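PDB 2CW5: (R)-S-adenosyl-L-methionine hydrolase from Thermus thermophilus, which hydrolyses S-adenosyl-L-methionine to adenosine and L-methionine, and has neither chlorinase nor fluorinase activity. Local coordinates for residues 109-114 against 135-140; 1-6 against 61-66; 48-53 against 226-231. One frame throughout, in Å; residues are numbered along the deposited sequence.

Contact 1 (109-114 against 135-140)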
loop_
_atom_site.group_PDB
_atom_site.type_symbol
_atom_site.label_atom_id
_atom_site.label_comp_id
_atom_site.label_asym_id
_atom_site.label_seq_id
_atom_site.Cartn_x
_atom_site.Cartn_y
_atom_site.Cartn_z
ATOM N N PHE C 109 -29.767 -4.151 -6.513
ATOM C CA PHE C 109 -29.736 -4.624 -7.894
ATOM C C PHE C 109 -28.646 -5.662 -8.136
ATOM O O PHE C 109 -27.570 -5.595 -7.543
ATOM C CB PHE C 109 -29.490 -3.444 -8.838
ATOM C CG PHE C 109 -30.560 -2.393 -8.798
ATOM C CD1 PHE C 109 -31.622 -2.427 -9.694
ATOM C CD2 PHE C 109 -30.508 -1.368 -7.861
ATOM C CE1 PHE C 109 -32.618 -1.455 -9.656
ATOM C CE2 PHE C 109 -31.497 -0.395 -7.813
ATOM C CZ PHE C 109 -32.555 -0.438 -8.713
ATOM N N LEU C 110 -28.932 -6.621 -9.014
ATOM C CA LEU C 110 -27.956 -7.644 -9.374
ATOM C C LEU C 110 -27.017 -6.976 -10.371
ATOM O O LEU C 110 -27.471 -6.241 -11.244
ATOM C CB LEU C 110 -28.646 -8.839 -10.040
ATOM C CG LEU C 110 -28.697 -10.147 -9.252
ATOM C CD1 LEU C 110 -27.284 -10.685 -9.056
ATOM C CD2 LEU C 110 -29.379 -9.911 -7.914
ATOM N N LEU C 111 -25.717 -7.218 -10.246
ATOM C CA LEU C 111 -24.767 -6.595 -11.160
ATOM C C LEU C 111 -24.459 -7.451 -12.385
ATOM O O LEU C 111 -23.924 -8.552 -12.266
ATOM C CB LEU C 111 -23.462 -6.260 -10.431
ATOM C CG LEU C 111 -23.558 -5.317 -9.225
ATOM C CD1 LEU C 111 -22.155 -4.966 -8.750
ATOM C CD2 LEU C 111 -24.314 -4.058 -9.606
ATOM N N GLU C 112 -24.813 -6.934 -13.560
ATOM C CA GLU C 112 -24.561 -7.625 -14.822
ATOM C C GLU C 112 -24.076 -6.615 -15.870
ATOM O O GLU C 112 -24.529 -6.625 -17.013
ATOM C CB GLU C 112 -25.839 -8.313 -15.317
ATOM C CG GLU C 112 -26.552 -9.128 -14.248
ATOM C CD GLU C 112 -27.644 -10.023 -14.811
ATOM O OE1 GLU C 112 -28.500 -9.525 -15.572
ATOM O OE2 GLU C 112 -27.647 -11.227 -14.480
ATOM N N PRO C 113 -23.135 -5.734 -15.489
ATOM C CA PRO C 113 -22.617 -4.730 -16.424
ATOM C C PRO C 113 -21.724 -5.341 -17.501
ATOM O O PRO C 113 -21.279 -6.484 -17.380
ATOM C CB PRO C 113 -21.841 -3.793 -15.509
ATOM C CG PRO C 113 -21.231 -4.759 -14.535
ATOM C CD PRO C 113 -22.402 -5.677 -14.209
ATOM N N PRO C 114 -21.463 -4.588 -18.579
ATOM C CA PRO C 114 -20.605 -5.119 -19.639
ATOM C C PRO C 114 -19.169 -5.204 -19.126
ATOM O O PRO C 114 -18.671 -4.267 -18.492
ATOM C CB PRO C 114 -20.777 -4.100 -20.761
ATOM C CG PRO C 114 -21.011 -2.822 -20.019
ATOM C CD PRO C 114 -21.962 -3.244 -18.924
ATOM N N ARG C 135 -12.547 -6.354 -10.982
ATOM C CA ARG C 135 -12.222 -5.751 -12.266
ATOM C C ARG C 135 -13.345 -5.839 -13.296
ATOM O O ARG C 135 -13.715 -4.842 -13.917
ATOM C CB ARG C 135 -10.985 -6.443 -12.852
ATOM C CG ARG C 135 -10.532 -5.901 -14.203
ATOM C CD ARG C 135 -9.422 -6.772 -14.784
ATOM N NE ARG C 135 -9.937 -8.036 -15.314
ATOM C CZ ARG C 135 -9.195 -9.118 -15.531
ATOM N NH1 ARG C 135 -7.896 -9.108 -15.258
ATOM N NH2 ARG C 135 -9.752 -10.211 -16.031
ATOM N N ASP C 136 -13.882 -7.042 -13.474
ATOM C CA ASP C 136 -14.903 -7.269 -14.486
ATOM C C ASP C 136 -16.369 -7.025 -14.143
ATOM O O ASP C 136 -17.180 -6.877 -15.052
ATOM C CB ASP C 136 -14.734 -8.682 -15.057
ATOM C CG ASP C 136 -13.330 -8.927 -15.583
ATOM O OD1 ASP C 136 -12.781 -8.029 -16.254
ATOM O OD2 ASP C 136 -12.774 -10.015 -15.333
ATOM N N VAL C 137 -16.708 -6.972 -12.856
ATOM C CA VAL C 137 -18.093 -6.746 -12.444
ATOM C C VAL C 137 -18.302 -5.518 -11.551
ATOM O O VAL C 137 -19.085 -4.623 -11.881
ATOM C CB VAL C 137 -18.663 -7.993 -11.703
ATOM C CG1 VAL C 137 -20.093 -7.714 -11.218
ATOM C CG2 VAL C 137 -18.657 -9.203 -12.636
ATOM N N PHE C 138 -17.602 -5.464 -10.422
ATOM C CA PHE C 138 -17.772 -4.346 -9.496
ATOM C C PHE C 138 -17.282 -2.982 -9.995
ATOM O O PHE C 138 -17.985 -1.980 -9.841
ATOM C CB PHE C 138 -17.123 -4.689 -8.152
ATOM C CG PHE C 138 -17.748 -5.878 -7.471
ATOM C CD1 PHE C 138 -19.101 -5.871 -7.133
ATOM C CD2 PHE C 138 -16.993 -7.011 -7.185
ATOM C CE1 PHE C 138 -19.693 -6.982 -6.518
ATOM C CE2 PHE C 138 -17.573 -8.126 -6.569
ATOM C CZ PHE C 138 -18.929 -8.108 -6.235
ATOM N N ALA C 139 -16.095 -2.935 -10.598
ATOM C CA ALA C 139 -15.555 -1.667 -11.094
ATOM C C ALA C 139 -16.466 -0.996 -12.121
ATOM O O ALA C 139 -16.753 0.201 -12.017
ATOM C CB ALA C 139 -14.157 -1.873 -11.687
ATOM N N PRO C 140 -16.925 -1.748 -13.138
ATOM C CA PRO C 140 -17.801 -1.121 -14.130
ATOM C C PRO C 140 -19.116 -0.637 -13.515
ATOM O O PRO C 140 -19.683 0.366 -13.947
ATOM C CB PRO C 140 -17.997 -2.226 -15.173
ATOM C CG PRO C 140 -17.800 -3.495 -14.386
ATOM C CD PRO C 140 -16.634 -3.148 -13.496
#

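Contact 2 (1-6 against 61-66)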
loop_
_atom_site.group_PDB
_atom_site.type_symbol
_atom_site.label_atom_id
_atom_site.label_comp_id
_atom_site.label_asym_id
_atom_site.label_seq_id
_atom_site.Cartn_x
_atom_site.Cartn_y
_atom_site.Cartn_z
HETATM N N MSE C 1 -20.033 14.517 -10.798
HETATM C CA MSE C 1 -20.086 13.078 -10.420
HETATM C C MSE C 1 -20.023 12.853 -8.916
HETATM O O MSE C 1 -19.831 13.784 -8.133
HETATM C CB MSE C 1 -18.923 12.315 -11.046
HETATM C CG MSE C 1 -18.980 12.157 -12.540
HETATM SE SE MSE C 1 -17.579 10.947 -13.046
HETATM C CE MSE C 1 -16.156 12.231 -13.308
ATOM N N ARG C 2 -20.174 11.592 -8.530
ATOM C CA ARG C 2 -20.121 11.196 -7.133
ATOM C C ARG C 2 -18.777 10.531 -6.884
ATOM O O ARG C 2 -18.295 9.759 -7.715
ATOM C CB ARG C 2 -21.261 10.225 -6.822
ATOM C CG ARG C 2 -22.625 10.894 -6.788
ATOM C CD ARG C 2 -23.677 10.077 -7.513
ATOM N NE ARG C 2 -24.942 10.804 -7.589
ATOM C CZ ARG C 2 -25.991 10.412 -8.306
ATOM N NH1 ARG C 2 -25.933 9.294 -9.016
ATOM N NH2 ARG C 2 -27.099 11.143 -8.315
ATOM N N PRO C 3 -18.143 10.836 -5.744
ATOM C CA PRO C 3 -16.849 10.221 -5.455
ATOM C C PRO C 3 -16.987 8.730 -5.186
ATOM O O PRO C 3 -18.057 8.252 -4.785
ATOM C CB PRO C 3 -16.369 10.993 -4.235
ATOM C CG PRO C 3 -17.654 11.307 -3.524
ATOM C CD PRO C 3 -18.547 11.747 -4.658
ATOM N N VAL C 4 -15.905 7.997 -5.422
ATOM C CA VAL C 4 -15.890 6.563 -5.188
ATOM C C VAL C 4 -14.903 6.216 -4.074
ATOM O O VAL C 4 -13.712 6.524 -4.162
ATOM C CB VAL C 4 -15.485 5.779 -6.463
ATOM C CG1 VAL C 4 -15.382 4.299 -6.144
ATOM C CG2 VAL C 4 -16.510 5.995 -7.566
ATOM N N TYR C 5 -15.412 5.590 -3.021
ATOM C CA TYR C 5 -14.582 5.169 -1.896
ATOM C C TYR C 5 -14.378 3.673 -2.080
ATOM O O TYR C 5 -15.340 2.918 -2.259
ATOM C CB TYR C 5 -15.274 5.510 -0.579
ATOM C CG TYR C 5 -15.190 6.997 -0.287
ATOM C CD1 TYR C 5 -14.104 7.528 0.416
ATOM C CD2 TYR C 5 -16.146 7.883 -0.787
ATOM C CE1 TYR C 5 -13.971 8.909 0.611
ATOM C CE2 TYR C 5 -16.022 9.269 -0.598
ATOM C CZ TYR C 5 -14.932 9.770 0.099
ATOM O OH TYR C 5 -14.794 11.130 0.277
ATOM N N PHE C 6 -13.117 3.260 -2.017
ATOM C CA PHE C 6 -12.723 1.880 -2.282
ATOM C C PHE C 6 -12.078 1.110 -1.122
ATOM O O PHE C 6 -11.092 1.555 -0.521
ATOM C CB PHE C 6 -11.791 1.939 -3.511
ATOM C CG PHE C 6 -11.390 0.608 -4.079
ATOM C CD1 PHE C 6 -12.119 -0.548 -3.815
ATOM C CD2 PHE C 6 -10.267 0.524 -4.908
ATOM C CE1 PHE C 6 -11.736 -1.771 -4.367
ATOM C CE2 PHE C 6 -9.872 -0.693 -5.466
ATOM C CZ PHE C 6 -10.608 -1.844 -5.194
ATOM N N GLU C 61 -22.543 12.486 1.191
ATOM C CA GLU C 61 -23.819 11.847 0.903
ATOM C C GLU C 61 -23.826 11.401 -0.558
ATOM O O GLU C 61 -23.309 12.101 -1.425
ATOM C CB GLU C 61 -24.952 12.851 1.122
ATOM C CG GLU C 61 -26.236 12.259 1.660
ATOM C CD GLU C 61 -26.154 11.969 3.145
ATOM O OE1 GLU C 61 -27.185 11.589 3.738
ATOM O OE2 GLU C 61 -25.054 12.123 3.720
ATOM N N GLY C 62 -24.415 10.242 -0.834
ATOM C CA GLY C 62 -24.469 9.771 -2.205
ATOM C C GLY C 62 -23.163 9.221 -2.758
ATOM O O GLY C 62 -23.082 8.872 -3.936
ATOM N N ALA C 63 -22.130 9.145 -1.929
ATOM C CA ALA C 63 -20.860 8.602 -2.396
ATOM C C ALA C 63 -21.065 7.123 -2.735
ATOM O O ALA C 63 -21.956 6.468 -2.185
ATOM C CB ALA C 63 -19.801 8.743 -1.315
ATOM N N VAL C 64 -20.247 6.607 -3.644
ATOM C CA VAL C 64 -20.318 5.206 -4.041
ATOM C C VAL C 64 -19.271 4.438 -3.242
ATOM O O VAL C 64 -18.072 4.676 -3.394
ATOM C CB VAL C 64 -20.012 5.030 -5.548
ATOM C CG1 VAL C 64 -19.924 3.544 -5.900
ATOM C CG2 VAL C 64 -21.079 5.718 -6.378
ATOM N N VAL C 65 -19.724 3.525 -2.391
ATOM C CA VAL C 65 -18.820 2.728 -1.573
ATOM C C VAL C 65 -18.596 1.377 -2.237
ATOM O O VAL C 65 -19.473 0.509 -2.214
ATOM C CB VAL C 65 -19.395 2.490 -0.157
ATOM C CG1 VAL C 65 -18.382 1.719 0.696
ATOM C CG2 VAL C 65 -19.745 3.817 0.495
ATOM N N LEU C 66 -17.427 1.231 -2.853
ATOM C CA LEU C 66 -17.032 0.006 -3.529
ATOM C C LEU C 66 -16.207 -0.808 -2.541
ATOM O O LEU C 66 -15.143 -0.374 -2.100
ATOM C CB LEU C 66 -16.196 0.348 -4.768
ATOM C CG LEU C 66 -15.523 -0.798 -5.531
ATOM C CD1 LEU C 66 -16.576 -1.779 -6.013
ATOM C CD2 LEU C 66 -14.743 -0.235 -6.711
#

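Contact 3 (48-53 against 226-231)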
loop_
_atom_site.group_PDB
_atom_site.type_symbol
_atom_site.label_atom_id
_atom_site.label_comp_id
_atom_site.label_asym_id
_atom_site.label_seq_id
_atom_site.Cartn_x
_atom_site.Cartn_y
_atom_site.Cartn_z
ATOM N N ALA C 48 -13.609 -6.118 7.778
ATOM C CA ALA C 48 -14.016 -5.229 6.696
ATOM C C ALA C 48 -15.330 -4.526 7.007
ATOM O O ALA C 48 -15.491 -3.338 6.706
ATOM C CB ALA C 48 -14.131 -6.013 5.386
ATOM N N ALA C 49 -16.274 -5.251 7.609
ATOM C CA ALA C 49 -17.566 -4.657 7.962
ATOM C C ALA C 49 -17.344 -3.506 8.933
ATOM O O ALA C 49 -17.978 -2.454 8.825
ATOM C CB ALA C 49 -18.481 -5.699 8.612
ATOM N N TYR C 50 -16.448 -3.712 9.891
ATOM C CA TYR C 50 -16.174 -2.673 10.881
ATOM C C TYR C 50 -15.510 -1.454 10.245
ATOM O O TYR C 50 -15.867 -0.316 10.560
ATOM C CB TYR C 50 -15.297 -3.210 12.021
ATOM C CG TYR C 50 -15.016 -2.160 13.082
ATOM C CD1 TYR C 50 -16.062 -1.576 13.802
ATOM C CD2 TYR C 50 -13.717 -1.712 13.328
ATOM C CE1 TYR C 50 -15.824 -0.573 14.733
ATOM C CE2 TYR C 50 -13.467 -0.700 14.266
ATOM C CZ TYR C 50 -14.527 -0.137 14.960
ATOM O OH TYR C 50 -14.304 0.866 15.878
ATOM N N ALA C 51 -14.550 -1.685 9.349
ATOM C CA ALA C 51 -13.859 -0.583 8.683
ATOM C C ALA C 51 -14.851 0.337 7.963
ATOM O O ALA C 51 -14.707 1.557 7.992
ATOM C CB ALA C 51 -12.829 -1.124 7.691
ATOM N N LEU C 52 -15.849 -0.251 7.308
ATOM C CA LEU C 52 -16.861 0.534 6.609
ATOM C C LEU C 52 -17.683 1.330 7.621
ATOM O O LEU C 52 -17.955 2.509 7.426
ATOM C CB LEU C 52 -17.774 -0.385 5.792
ATOM C CG LEU C 52 -17.096 -1.086 4.606
ATOM C CD1 LEU C 52 -18.054 -2.107 3.990
ATOM C CD2 LEU C 52 -16.680 -0.051 3.566
ATOM N N PHE C 53 -18.071 0.665 8.706
ATOM C CA PHE C 53 -18.848 1.275 9.783
ATOM C C PHE C 53 -18.116 2.504 10.329
ATOM O O PHE C 53 -18.710 3.555 10.573
ATOM C CB PHE C 53 -19.021 0.239 10.896
ATOM C CG PHE C 53 -19.750 0.740 12.103
ATOM C CD1 PHE C 53 -21.139 0.850 12.101
ATOM C CD2 PHE C 53 -19.051 1.060 13.265
ATOM C CE1 PHE C 53 -21.821 1.267 13.243
ATOM C CE2 PHE C 53 -19.726 1.479 14.417
ATOM C CZ PHE C 53 -21.114 1.581 14.404
ATOM N N GLY C 226 -14.301 3.168 22.176
ATOM C CA GLY C 226 -13.506 3.517 21.015
ATOM C C GLY C 226 -14.033 4.643 20.148
ATOM O O GLY C 226 -15.138 5.145 20.343
ATOM N N SER C 227 -13.224 5.018 19.163
ATOM C CA SER C 227 -13.549 6.095 18.241
ATOM C C SER C 227 -14.835 5.895 17.440
ATOM O O SER C 227 -15.393 6.860 16.920
ATOM C CB SER C 227 -12.372 6.312 17.287
ATOM O OG SER C 227 -11.997 5.099 16.655
ATOM N N ALA C 228 -15.311 4.657 17.337
ATOM C CA ALA C 228 -16.536 4.392 16.583
ATOM C C ALA C 228 -17.729 4.175 17.508
ATOM O O ALA C 228 -18.815 3.810 17.058
ATOM C CB ALA C 228 -16.344 3.175 15.677
ATOM N N GLY C 229 -17.521 4.399 18.802
ATOM C CA GLY C 229 -18.593 4.230 19.767
ATOM C C GLY C 229 -18.750 2.825 20.324
ATOM O O GLY C 229 -19.730 2.537 21.010
ATOM N N LEU C 230 -17.798 1.944 20.029
ATOM C CA LEU C 230 -17.858 0.572 20.529
ATOM C C LEU C 230 -16.777 0.348 21.580
ATOM O O LEU C 230 -15.684 0.917 21.492
ATOM C CB LEU C 230 -17.670 -0.422 19.381
ATOM C CG LEU C 230 -18.732 -0.388 18.278
ATOM C CD1 LEU C 230 -18.388 -1.410 17.197
ATOM C CD2 LEU C 230 -20.099 -0.681 18.880
ATOM N N LEU C 231 -17.079 -0.477 22.578
ATOM C CA LEU C 231 -16.108 -0.755 23.630
ATOM C C LEU C 231 -14.934 -1.518 23.027
ATOM O O LEU C 231 -15.119 -2.419 22.210
ATOM C CB LEU C 231 -16.747 -1.573 24.764
ATOM C CG LEU C 231 -15.851 -1.899 25.973
ATOM C CD1 LEU C 231 -16.705 -2.175 27.200
ATOM C CD2 LEU C 231 -14.966 -3.091 25.663
HETATM O O HOH W 1 -14.946 2.179 18.467
#

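Contact 1 (109-114 against 135-140)
Pro113 is the bump that fits this contact together: its ring drops into the hollow between the backbone of Val137 and the ring of Pro140 on helix 133-147. Its leading atom, CG, reaches the carbonyl O of Val137 at 3.4 Å and Pro140 CG at 3.7 Å, so one corner of the pyrrolidine touches both walls of the notch. The two proline rings meet at a slant. At the outer end, the carbonyl O of Pro114 lies 4.0 Å from Pro140 CB.

The helix answers with a knob of its own. Val137 CG1, held anti to the backbone N (chi1 177°), projects into the dip between Leu111 and Pro113 and comes to 3.8 Å from Leu111 CB. Beyond it, Leu111 extends its CD1 branch to Phe138, where the methyl meets ring atom CD1 at 3.6 Å; the leucine side chain crosses that of the phenylalanine nearly at a right angle. Ala79 of strand 79-83 touches both Val137 and Phe138. Phe138 also lies close to His133 and Asp70, probably important for activity as in relatives, so the packing probably borders the active site.

The helix is irregular just here, with a pi-type turn over 135-138 and a kink at Pro140, whose ring nitrogen carries no hydrogen for the turn before. At the start of that wide turn, Arg135 holds Asp136 side-on, NE to OD1 at 3.0 Å and NH2 to OD2, while its NH1 bonds the backbone O of Ser227 in the second subunit. The chemistry divides: across these two segments shape alone does the work, with backbone bonds of Leu111 to Ala79 and Glu112 to Leu154 also holding the loop, whereas the charged pair is spent within the helix and at the trimer interface.

Contact 2 (1-6 against 61-66)
Parallel strands 4-8 and 64-68 lie side by side in the mixed sheet of the N-terminal domain, with Val4 paired to Val64, Tyr5 to Val65 and Phe6 to Leu66. Three backbone bonds join them: Val64 N to Pro3 O at 3.0 Å, Tyr5 N to Val64 O at 2.8 Å, and Leu66 N to Tyr5 O at 2.7 Å. Tyr5 thus uses both its N-H and its carbonyl on the neighbouring strand, and the short strand segments cross at -23°, the twist between neighbouring strands.

Val4, Phe6, Val64 and Leu66 share one face. There the two valines stand next to each other, Val4 CG2 near Val64 CB. Phe6, its CG anti to the backbone N (chi1 -173°), runs out from the sheet together with Leu66; Leu66 CD2 sits over the ring in a CH-pi contact, 4.3 Å from the centroid, while Leu66 O meets the ring edge in its plane, 3.5 Å from Phe6 CD1. An alanine in place of Phe6 is likely to leave Leu66 CD2 without its aromatic partner and open a gap beside the leucine. On the other face Tyr5 presents its ring edge to Ala63 CB, which lies 3.8 Å from CD2. Before the strands begin, the aliphatic part of Arg2 passes over the carbonyl of Gly62, with CG 3.5 Å from Gly62 O.

Helices 133-147 and 16-24 cover the face carrying Val4, Phe6, Val64 and Leu66: Ala146 and Leu24 pack on Val4, Leu145 on Val64, and Val20 on both Phe6 and Leu66. Strand 34-37 flanks 4-8 on the side away from 64-68, and on the Tyr5 face Ala18 of the third subunit reaches Tyr5.

Contact 3 (48-53 against 226-231)
Helix 45-55 faces a type I beta turn, Gly226 to Gly229, with Phe53 and Ala228 the nearest pair of alpha carbons at 7.8 Å. The turn belongs to the beta hairpin between strands 221-225 and 231-235, so this is a junction of N-terminal and C-terminal domains. Gly229 N closes the turn on Gly226 O, and Gly226 N bonds Leu230 O at the hairpin neck.

Ala228 pushes its methyl between two rings one helical turn apart. Its CB lies just 3.1 Å from Tyr50 OH, a tight fit, and 4.0 Å from Phe53 CE2; the same Phe53 atom also approaches Ala228 O. Leu230 comes in beside them: its CD1 touches Tyr50 CE1 at 3.7 Å as the two side chains pass in opposite senses. Ile188 of strand 187-189 packs on both Tyr50 and Leu230.

Ser227 and Glu232, whose side chain is about 4 Å from that of Tyr50, probably bind S-adenosyl-L-methionine, as in relatives; Arg135 of the third subunit packs on Ser227, so the site probably lies near a subunit interface. Tyr50 CG stands anti to the backbone N (chi1 -179°), which carries the hydroxyl out to the turn. There one water ties the domains together: it is hydrogen-bonded to Tyr50 OH at 3.0 Å and accepts from Ala228 N at 2.7 Å and, more distantly, from Leu230 N at 3.3 Å.

From the N terminus, contact 2 closes first, when 61-66 returns beside 1-6. Inside that loop lies 48-53, which finds its partner, 226-231, late in the chain; contacts 2 and 3 therefore cross. Contact 1 opens after contact 2 has shut, within the long loop of contact 3. Contacts 1 and 2 share the N-terminal sheet and meet where Phe138 CB packs on Leu66 CD1 at 3.7 Å. On the other face of that sheet, Val65 CG1 meets Leu52 CD2 at 3.8 Å, linking contact 2 to helix 45-55, from which contact 3 reaches the C-terminal domain. Within one chain contacts 1 and 3 stay apart; across the trimer Arg135 meets Ser227 of a neighbouring subunit.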